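Local coordinates for chitin elicitor-binding protein (Oryza sativa subsp. japonica, PDB 5JCD) that binds chitin oligosaccharides through its LysM-containing part and perceives them as elicitors that set off rice defence responses, at residues I17-P22 / V100-V105; P83-Q88 / Q126-P131; D91-I96 / D118-N123. All coordinates share one frame; numbering follows the deposited sequence.

Contact 1 (I17-P22 / V100-V105). With NAG (2-acetamido-2-deoxy-beta-D-glucopyranose), chain E.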
loop_
_atom_site.group_PDB
_atom_site.type_symbol
_atom_site.label_atom_id
_atom_site.label_comp_id
_atom_site.label_asym_id
_atom_site.label_seq_id
_atom_site.Cartn_x
_atom_site.Cartn_y
_atom_site.Cartn_z
ATOM N N ILE A 17 -0.588 2.629 -2.657
ATOM C CA ILE A 17 0.731 2.130 -2.270
ATOM C C ILE A 17 1.694 2.421 -3.403
ATOM O O ILE A 17 1.316 2.380 -4.569
ATOM C CB ILE A 17 0.759 0.588 -1.983
ATOM C CG1 ILE A 17 0.298 -0.204 -3.227
ATOM C CG2 ILE A 17 -0.071 0.241 -0.745
ATOM C CD1 ILE A 17 0.362 -1.777 -3.102
ATOM N N LEU A 18 2.947 2.698 -3.072
ATOM C CA LEU A 18 3.964 2.741 -4.113
ATOM C C LEU A 18 4.479 1.303 -4.233
ATOM O O LEU A 18 5.213 0.808 -3.371
ATOM C CB LEU A 18 5.084 3.723 -3.765
ATOM C CG LEU A 18 6.158 3.857 -4.839
ATOM C CD1 LEU A 18 5.571 4.475 -6.129
ATOM C CD2 LEU A 18 7.384 4.634 -4.358
ATOM N N TYR A 19 4.051 0.609 -5.279
ATOM C CA TYR A 19 4.323 -0.827 -5.388
ATOM C C TYR A 19 5.634 -1.106 -6.088
ATOM O O TYR A 19 5.893 -0.566 -7.161
ATOM C CB TYR A 19 3.176 -1.524 -6.135
ATOM C CG TYR A 19 3.301 -3.027 -6.236
ATOM C CD1 TYR A 19 3.293 -3.818 -5.089
ATOM C CD2 TYR A 19 3.366 -3.665 -7.474
ATOM C CE1 TYR A 19 3.371 -5.192 -5.158
ATOM C CE2 TYR A 19 3.448 -5.049 -7.553
ATOM C CZ TYR A 19 3.452 -5.801 -6.385
ATOM O OH TYR A 19 3.540 -7.163 -6.420
ATOM N N THR A 20 6.458 -1.959 -5.473
ATOM C CA THR A 20 7.691 -2.415 -6.103
ATOM C C THR A 20 7.390 -3.744 -6.739
ATOM O O THR A 20 7.072 -4.714 -6.042
ATOM C CB THR A 20 8.848 -2.587 -5.100
ATOM O OG1 THR A 20 9.146 -1.326 -4.482
ATOM C CG2 THR A 20 10.098 -3.114 -5.820
ATOM N N SER A 21 7.447 -3.786 -8.063
ATOM C CA SER A 21 7.066 -5.004 -8.791
ATOM C C SER A 21 8.148 -6.094 -8.675
ATOM O O SER A 21 9.266 -5.902 -9.144
ATOM C CB SER A 21 6.808 -4.668 -10.259
ATOM O OG SER A 21 6.384 -5.805 -10.981
ATOM N N PRO A 22 7.810 -7.245 -8.063
ATOM C CA PRO A 22 8.813 -8.297 -7.890
ATOM C C PRO A 22 9.349 -8.773 -9.241
ATOM O O PRO A 22 10.536 -9.085 -9.351
ATOM C CB PRO A 22 8.040 -9.414 -7.185
ATOM C CG PRO A 22 6.855 -8.721 -6.522
ATOM C CD PRO A 22 6.499 -7.627 -7.503
ATOM N N VAL A 100 4.983 -10.876 -2.235
ATOM C CA VAL A 100 3.982 -10.360 -3.173
ATOM C C VAL A 100 3.568 -8.898 -2.888
ATOM O O VAL A 100 3.445 -8.084 -3.803
ATOM C CB VAL A 100 2.746 -11.262 -3.225
ATOM C CG1 VAL A 100 1.825 -10.835 -4.369
ATOM C CG2 VAL A 100 3.182 -12.700 -3.415
ATOM N N PHE A 101 3.383 -8.568 -1.614
ATOM C CA PHE A 101 2.872 -7.260 -1.239
ATOM C C PHE A 101 3.867 -6.385 -0.468
ATOM O O PHE A 101 3.474 -5.563 0.389
ATOM C CB PHE A 101 1.553 -7.426 -0.499
ATOM C CG PHE A 101 0.509 -8.095 -1.329
ATOM C CD1 PHE A 101 -0.135 -7.403 -2.340
ATOM C CD2 PHE A 101 0.207 -9.441 -1.139
ATOM C CE1 PHE A 101 -1.079 -8.014 -3.134
ATOM C CE2 PHE A 101 -0.742 -10.075 -1.929
ATOM C CZ PHE A 101 -1.392 -9.362 -2.927
ATOM N N ASN A 102 5.154 -6.582 -0.764
ATOM C CA ASN A 102 6.180 -5.652 -0.333
ATOM C C ASN A 102 6.261 -5.536 1.186
ATOM O O ASN A 102 6.807 -4.570 1.704
ATOM C CB ASN A 102 5.878 -4.237 -0.900
ATOM C CG ASN A 102 6.023 -4.132 -2.412
ATOM O OD1 ASN A 102 5.786 -3.065 -2.981
ATOM N ND2 ASN A 102 6.433 -5.208 -3.065
ATOM N N ALA A 103 5.719 -6.517 1.896
ATOM C CA ALA A 103 5.548 -6.411 3.349
ATOM C C ALA A 103 4.769 -5.152 3.774
ATOM O O ALA A 103 4.959 -4.656 4.887
ATOM C CB ALA A 103 6.903 -6.481 4.078
ATOM N N PHE A 104 3.877 -4.658 2.913
ATOM C CA PHE A 104 2.975 -3.578 3.327
ATOM C C PHE A 104 2.029 -4.062 4.409
ATOM O O PHE A 104 1.469 -3.262 5.150
ATOM C CB PHE A 104 2.168 -2.989 2.154
ATOM C CG PHE A 104 2.933 -2.003 1.337
ATOM C CD1 PHE A 104 3.477 -0.869 1.931
ATOM C CD2 PHE A 104 3.094 -2.187 -0.027
ATOM C CE1 PHE A 104 4.198 0.062 1.182
ATOM C CE2 PHE A 104 3.817 -1.267 -0.781
ATOM C CZ PHE A 104 4.363 -0.138 -0.176
ATOM N N VAL A 105 1.821 -5.374 4.470
ATOM C CA VAL A 105 1.097 -5.982 5.581
ATOM C C VAL A 105 1.939 -7.089 6.211
ATOM O O VAL A 105 2.814 -7.657 5.551
ATOM C CB VAL A 105 -0.223 -6.599 5.120
ATOM C CG1 VAL A 105 -1.088 -5.540 4.446
ATOM C CG2 VAL A 105 0.036 -7.766 4.165
HETATM C C1 NAG E . 15.315 -7.319 -9.868
HETATM C C2 NAG E . 16.550 -7.403 -8.969
HETATM C C3 NAG E . 17.137 -8.804 -8.880
HETATM C C4 NAG E . 16.061 -9.860 -8.624
HETATM C C5 NAG E . 14.886 -9.664 -9.570
HETATM C C6 NAG E . 13.748 -10.578 -9.144
HETATM C C7 NAG E . 17.682 -5.267 -8.865
HETATM C C8 NAG E . 18.611 -4.330 -9.565
HETATM N N2 NAG E . 17.547 -6.456 -9.431
HETATM O O3 NAG E . 17.999 -8.788 -7.770
HETATM O O4 NAG E . 16.577 -11.182 -8.753
HETATM O O5 NAG E . 14.395 -8.332 -9.552
HETATM O O6 NAG E . 12.726 -10.548 -10.109
HETATM O O7 NAG E . 17.089 -4.939 -7.836
HETATM O O HOH W 1 7.615 -1.215 -2.178
#

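Contact 2 (P83-Q88 / Q126-P131)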
loop_
_atom_site.group_PDB
_atom_site.type_symbol
_atom_site.label_atom_id
_atom_site.label_comp_id
_atom_site.label_asym_id
_atom_site.label_seq_id
_atom_site.Cartn_x
_atom_site.Cartn_y
_atom_site.Cartn_z
ATOM N N PRO A 83 -7.175 -5.741 -2.433
ATOM C CA PRO A 83 -7.224 -6.768 -3.466
ATOM C C PRO A 83 -7.475 -8.166 -2.893
ATOM O O PRO A 83 -7.346 -8.379 -1.690
ATOM C CB PRO A 83 -5.830 -6.699 -4.076
ATOM C CG PRO A 83 -4.976 -6.266 -2.975
ATOM C CD PRO A 83 -5.787 -5.340 -2.139
ATOM N N ILE A 84 -7.834 -9.100 -3.767
ATOM C CA ILE A 84 -8.071 -10.492 -3.379
ATOM C C ILE A 84 -6.909 -11.368 -3.819
ATOM O O ILE A 84 -6.484 -11.303 -4.974
ATOM C CB ILE A 84 -9.370 -11.006 -4.021
ATOM C CG1 ILE A 84 -10.556 -10.517 -3.201
ATOM C CG2 ILE A 84 -9.390 -12.528 -4.107
ATOM C CD1 ILE A 84 -10.397 -10.846 -1.762
ATOM N N TYR A 85 -6.384 -12.178 -2.903
ATOM C CA TYR A 85 -5.290 -13.074 -3.272
ATOM C C TYR A 85 -5.670 -14.550 -3.143
ATOM O O TYR A 85 -6.136 -15.006 -2.089
ATOM C CB TYR A 85 -4.031 -12.786 -2.447
ATOM C CG TYR A 85 -2.854 -13.612 -2.888
ATOM C CD1 TYR A 85 -2.022 -13.179 -3.912
ATOM C CD2 TYR A 85 -2.594 -14.852 -2.306
ATOM C CE1 TYR A 85 -0.947 -13.951 -4.329
ATOM C CE2 TYR A 85 -1.530 -15.624 -2.709
ATOM C CZ TYR A 85 -0.704 -15.180 -3.717
ATOM O OH TYR A 85 0.361 -15.972 -4.105
ATOM N N VAL A 86 -5.455 -15.293 -4.224
ATOM C CA VAL A 86 -5.688 -16.741 -4.227
ATOM C C VAL A 86 -4.435 -17.545 -3.849
ATOM O O VAL A 86 -3.420 -17.520 -4.545
ATOM C CB VAL A 86 -6.264 -17.198 -5.585
ATOM C CG1 VAL A 86 -7.657 -16.643 -5.766
ATOM C CG2 VAL A 86 -5.385 -16.716 -6.735
ATOM N N VAL A 87 -4.520 -18.252 -2.731
ATOM C CA VAL A 87 -3.413 -19.039 -2.202
ATOM C C VAL A 87 -2.910 -20.086 -3.194
ATOM O O VAL A 87 -3.700 -20.773 -3.841
ATOM C CB VAL A 87 -3.816 -19.768 -0.921
ATOM C CG1 VAL A 87 -2.644 -20.576 -0.379
ATOM C CG2 VAL A 87 -4.311 -18.786 0.096
ATOM N N GLN A 88 -1.595 -20.161 -3.344
ATOM C CA GLN A 88 -0.982 -21.104 -4.263
ATOM C C GLN A 88 -0.429 -22.361 -3.587
ATOM O O GLN A 88 -0.269 -22.383 -2.363
ATOM C CB GLN A 88 0.070 -20.376 -5.092
ATOM C CG GLN A 88 -0.514 -19.164 -5.765
ATOM C CD GLN A 88 -1.534 -19.529 -6.838
ATOM O OE1 GLN A 88 -2.541 -20.192 -6.566
ATOM N NE2 GLN A 88 -1.282 -19.084 -8.066
ATOM N N GLN A 126 -7.815 -20.910 -2.078
ATOM C CA GLN A 126 -8.578 -20.083 -1.158
ATOM C C GLN A 126 -8.343 -18.592 -1.478
ATOM O O GLN A 126 -7.247 -18.205 -1.894
ATOM C CB GLN A 126 -8.123 -20.379 0.269
ATOM C CG GLN A 126 -8.682 -19.463 1.343
ATOM C CD GLN A 126 -8.079 -19.758 2.698
ATOM O OE1 GLN A 126 -7.164 -20.572 2.816
ATOM N NE2 GLN A 126 -8.596 -19.114 3.728
ATOM N N THR A 127 -9.377 -17.766 -1.320
ATOM C CA THR A 127 -9.228 -16.333 -1.543
ATOM C C THR A 127 -8.963 -15.593 -0.235
ATOM O O THR A 127 -9.659 -15.792 0.766
ATOM C CB THR A 127 -10.468 -15.712 -2.186
ATOM O OG1 THR A 127 -11.606 -16.042 -1.390
ATOM C CG2 THR A 127 -10.670 -16.214 -3.620
ATOM N N LEU A 128 -7.949 -14.736 -0.258
ATOM C CA LEU A 128 -7.579 -13.940 0.906
ATOM C C LEU A 128 -7.772 -12.451 0.597
ATOM O O LEU A 128 -7.401 -11.975 -0.484
ATOM C CB LEU A 128 -6.117 -14.194 1.287
ATOM C CG LEU A 128 -5.617 -15.590 1.655
ATOM C CD1 LEU A 128 -4.097 -15.600 1.744
ATOM C CD2 LEU A 128 -6.223 -16.026 2.976
ATOM N N TRP A 129 -8.377 -11.725 1.531
ATOM C CA TRP A 129 -8.433 -10.267 1.442
ATOM C C TRP A 129 -7.127 -9.705 1.976
ATOM O O TRP A 129 -6.792 -9.925 3.135
ATOM C CB TRP A 129 -9.592 -9.714 2.276
ATOM C CG TRP A 129 -9.558 -8.208 2.443
ATOM C CD1 TRP A 129 -9.141 -7.285 1.514
ATOM C CD2 TRP A 129 -9.914 -7.458 3.618
ATOM N NE1 TRP A 129 -9.242 -6.016 2.028
ATOM C CE2 TRP A 129 -9.711 -6.085 3.316
ATOM C CE3 TRP A 129 -10.401 -7.808 4.890
ATOM C CZ2 TRP A 129 -9.971 -5.058 4.240
ATOM C CZ3 TRP A 129 -10.661 -6.783 5.813
ATOM C CH2 TRP A 129 -10.439 -5.420 5.480
ATOM N N ILE A 130 -6.409 -8.952 1.151
ATOM C CA ILE A 130 -5.178 -8.311 1.595
ATOM C C ILE A 130 -5.476 -6.859 2.027
ATOM O O ILE A 130 -5.787 -6.011 1.197
ATOM C CB ILE A 130 -4.127 -8.315 0.461
ATOM C CG1 ILE A 130 -3.939 -9.728 -0.109
ATOM C CG2 ILE A 130 -2.812 -7.715 0.926
ATOM C CD1 ILE A 130 -3.462 -10.769 0.909
ATOM N N PRO A 131 -5.376 -6.568 3.330
ATOM C CA PRO A 131 -5.687 -5.221 3.821
ATOM C C PRO A 131 -4.524 -4.230 3.682
ATOM O O PRO A 131 -3.889 -3.908 4.678
ATOM C CB PRO A 131 -5.947 -5.460 5.305
ATOM C CG PRO A 131 -5.002 -6.596 5.645
ATOM C CD PRO A 131 -4.967 -7.474 4.414
#

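Contact 3 (D91-I96 / D118-N123)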
loop_
_atom_site.group_PDB
_atom_site.type_symbol
_atom_site.label_atom_id
_atom_site.label_comp_id
_atom_site.label_asym_id
_atom_site.label_seq_id
_atom_site.Cartn_x
_atom_site.Cartn_y
_atom_site.Cartn_z
ATOM N N ASP A 91 2.404 -21.604 -1.029
ATOM C CA ASP A 91 2.379 -20.257 -0.482
ATOM C C ASP A 91 2.307 -20.319 1.024
ATOM O O ASP A 91 1.773 -21.274 1.587
ATOM C CB ASP A 91 1.166 -19.473 -0.978
ATOM C CG ASP A 91 1.456 -18.685 -2.229
ATOM O OD1 ASP A 91 2.634 -18.604 -2.627
ATOM O OD2 ASP A 91 0.506 -18.131 -2.812
ATOM N N GLY A 92 2.882 -19.309 1.670
ATOM C CA GLY A 92 2.730 -19.076 3.095
ATOM C C GLY A 92 2.361 -17.617 3.275
ATOM O O GLY A 92 2.803 -16.769 2.497
ATOM N N LEU A 93 1.583 -17.326 4.312
ATOM C CA LEU A 93 1.079 -15.986 4.566
ATOM C C LEU A 93 2.232 -14.992 4.581
ATOM O O LEU A 93 2.146 -13.920 3.995
ATOM C CB LEU A 93 0.369 -15.948 5.909
ATOM C CG LEU A 93 -1.055 -16.497 5.882
ATOM C CD1 LEU A 93 -1.718 -16.275 7.224
ATOM C CD2 LEU A 93 -1.899 -15.928 4.728
ATOM N N ASP A 94 3.316 -15.378 5.240
ATOM C CA ASP A 94 4.495 -14.530 5.381
ATOM C C ASP A 94 5.192 -14.300 4.047
ATOM O O ASP A 94 5.711 -13.221 3.799
ATOM C CB ASP A 94 5.471 -15.159 6.364
ATOM C CG ASP A 94 6.599 -14.228 6.751
ATOM O OD1 ASP A 94 6.344 -13.321 7.570
ATOM O OD2 ASP A 94 7.742 -14.421 6.265
ATOM N N ALA A 95 5.248 -15.328 3.208
ATOM C CA ALA A 95 5.834 -15.170 1.884
ATOM C C ALA A 95 4.932 -14.320 0.972
ATOM O O ALA A 95 5.413 -13.560 0.143
ATOM C CB ALA A 95 6.098 -16.522 1.251
ATOM N N ILE A 96 3.622 -14.455 1.124
ATOM C CA ILE A 96 2.686 -13.643 0.365
ATOM C C ILE A 96 2.815 -12.174 0.771
ATOM O O ILE A 96 2.983 -11.301 -0.069
ATOM C CB ILE A 96 1.253 -14.091 0.626
ATOM C CG1 ILE A 96 1.030 -15.503 0.058
ATOM C CG2 ILE A 96 0.264 -13.064 0.023
ATOM C CD1 ILE A 96 -0.177 -16.232 0.627
ATOM N N ASP A 118 -6.296 -18.371 12.871
ATOM C CA ASP A 118 -5.910 -18.092 14.244
ATOM C C ASP A 118 -4.494 -18.630 14.376
ATOM O O ASP A 118 -3.683 -18.069 15.110
ATOM C CB ASP A 118 -6.875 -18.729 15.239
ATOM C CG ASP A 118 -8.057 -19.378 14.556
ATOM O OD1 ASP A 118 -9.178 -19.313 15.107
ATOM O OD2 ASP A 118 -7.862 -19.953 13.465
ATOM N N PRO A 119 -4.203 -19.757 13.697
ATOM C CA PRO A 119 -2.796 -20.024 13.404
ATOM C C PRO A 119 -2.629 -20.008 11.887
ATOM O O PRO A 119 -3.617 -19.855 11.173
ATOM C CB PRO A 119 -2.569 -21.437 13.963
ATOM C CG PRO A 119 -3.965 -22.002 14.237
ATOM C CD PRO A 119 -4.967 -21.016 13.710
ATOM N N ASN A 120 -1.410 -20.168 11.392
ATOM C CA ASN A 120 -1.212 -20.167 9.950
ATOM C C ASN A 120 -1.324 -21.551 9.300
ATOM O O ASN A 120 -0.348 -22.295 9.117
ATOM C CB ASN A 120 0.085 -19.454 9.608
ATOM C CG ASN A 120 0.281 -18.223 10.453
ATOM O OD1 ASN A 120 -0.678 -17.691 11.026
ATOM N ND2 ASN A 120 1.518 -17.746 10.527
ATOM N N LYS A 121 -2.578 -21.891 9.032
ATOM C CA LYS A 121 -2.948 -23.120 8.373
ATOM C C LYS A 121 -3.877 -22.677 7.245
ATOM O O LYS A 121 -4.954 -22.144 7.508
ATOM C CB LYS A 121 -3.628 -24.048 9.387
ATOM C CG LYS A 121 -3.077 -23.853 10.813
ATOM C CD LYS A 121 -1.674 -24.457 10.922
ATOM C CE LYS A 121 -0.914 -23.994 12.164
ATOM N NZ LYS A 121 -1.470 -24.513 13.439
ATOM N N ILE A 122 -3.494 -22.922 5.993
ATOM C CA ILE A 122 -4.268 -22.395 4.867
ATOM C C ILE A 122 -4.343 -23.350 3.687
ATOM O O ILE A 122 -3.519 -24.254 3.556
ATOM C CB ILE A 122 -3.662 -21.064 4.323
ATOM C CG1 ILE A 122 -2.296 -21.318 3.673
ATOM C CG2 ILE A 122 -3.561 -20.000 5.414
ATOM C CD1 ILE A 122 -1.601 -20.074 3.166
ATOM N N ASN A 123 -5.347 -23.164 2.839
ATOM C CA ASN A 123 -5.541 -24.059 1.706
ATOM C C ASN A 123 -5.393 -23.396 0.346
ATOM O O ASN A 123 -5.809 -22.267 0.147
ATOM C CB ASN A 123 -6.890 -24.749 1.839
ATOM C CG ASN A 123 -6.858 -25.847 2.876
ATOM O OD1 ASN A 123 -6.671 -27.019 2.548
ATOM N ND2 ASN A 123 -6.969 -25.463 4.147
#

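Contact 1 (I17-P22 / V100-V105)
The end of strand 12-20 runs past a type I' turn from Phe101 to Phe104, with Thr20 and Asn102 nearest each other at the middle, their CA atoms 6.8 Å apart. The contact illustrates how a side-chain amide can dock on the last residue of a strand as a further peptide group would. Asn102 OD1 accepts Thr20 N at 2.8 Å on a lone pair, with a nearly straight N-H...O angle of 174°, and Asn102 ND2 gives a hydrogen to Thr20 O at 3.1 Å. These paired bonds fix the rotation of the amide, whose plane lies only 14° from that of the Tyr19 ring. A water donates to Asn102 OD1 at 2.7 Å, a second grip on that oxygen, and also meets Thr20 OG1. Replacing Asn102 with an alanine would probably leave Thr20 N and Thr20 O without their mates from the turn and the water without one of its acceptors. Tyr19, whose CG stands anti to its backbone N (chi1 -176°), donates through OH to Val100 O at 2.8 Å in the carbonyl plane. At the other end of the turn, Ile17 CG2 lies over one face of Phe104, 4.2 Å from the ring centroid, in a CH-pi contact, while Leu18 O meets the edge of that ring at CZ, 3.4 Å away. Pro22 O accepts O6 of an N-acetylglucosamine, probably the glycan on Asn61, that also lies near Asn23 and Ala60; Pro22 is separately known to bind chitin. Strand 12-20 is flanked by antiparallel strand 63-72 and parallel strand 145-150; Phe34 of helix 27-34 meets the Tyr19 ring edge-to-face, and Phe101 packs on Ile130.

Contact 2 (P83-Q88 / Q126-P131)
Tyr85 and Leu128 form the central hydrogen-bonded pair of the two-stranded antiparallel sheet of a LysM domain, a beta-alpha-alpha-beta fold whose first and last strands lie side by side, here at 147°. The backbone bonds come first: Tyr85 N to Leu128 O and Leu128 N to Tyr85 O are both 2.6 Å. Beyond the strand ends the pairing continues, from Ile130 N to Pro83 O at 3.0 Å and from Val87 N to Gln126 O at 2.9 Å. Gln126 O also receives a CA-H...O contact from Val86.

Apolar contacts clothe both faces. On the side of Tyr85 and Leu128, Ile130 CG1 approaches Tyr85 CB at 3.9 Å and Val87 CG2 touches Leu128 CD1 at 3.6 Å; helix 93-100 covers this face through Ile96 and Leu93, and Tyr85 OH bonds to Asp91. On the more exposed face Thr127, an experimentally identified chitin-binding residue, holds OG1 between its backbone N and carbonyl carbon (chi1 54°), which lays CG2 against Val86 CG1 at 3.7 Å. Trp129 bonds through NE1 to Ser79 O, and Pro83 O lies at the edge of its ring, in plane, 3.8 Å from Trp129 CD1.

Contact 3 (D91-I96 / D118-N123)
Ile122 touches the backbone of Asp91 and Gly92 in a contact that has no hydrogen bond between its two segments and buries just 191 Å² in all. It shows a helix start and a loop meeting mainly by van der Waals contact. With chi1 at 67°, the CG1 branch of Ile122 is tucked against the main chain on both sides, and from there CD1 reaches Asp91 O at 3.9 Å and Gly92 CA at 4.4 Å. The other branch, CG2, turns to the helix and meets Leu93 CG at 4.3 Å. Leu93 extends CD1 the other way along the loop, to 4.2 Å from Asn120 OD1; Asn120 is the centre of an inverse gamma turn.

Gly92 is the N-cap, and its carbonyl O accepts Ile96 N at 2.8 Å in the first helical turn. Both segments hold residues assigned to chitin binding by similarity, consistent with the LysM groove between the loop into the first helix and the loop before the last strand. Asp91 OD2, the partner of Tyr85, also accepts Gln88 N. Behind the contact, Leu93 rests on Tyr107 and Ile110 of helix 107-113 and on Leu128 of strand 127-129, while Ile122 leans on Val87.

In the fold
Five of the six segments fall within one LysM domain; the sixth, 17-22, comes first in the chain, from the end of strand 12-20 in the larger mixed sheet. Contact 3 is nested inside the loop closed by contact 2, their centres 11 Å apart, while contact 1 alternates with both, 100-105 falling between 91-96 and 118-123. Helix 93-100 joins contact 3 to the turn of contact 1. Contact 1 lies 14 Å from contact 2 and 17 Å from contact 3, centre to centre. Phe101 bridges the first pair by packing on Tyr85 and Ile130. Contact 1 joins the LysM domain to the mixed sheet, while contact 3, at the surface, brings together segments that by similarity bind chitin.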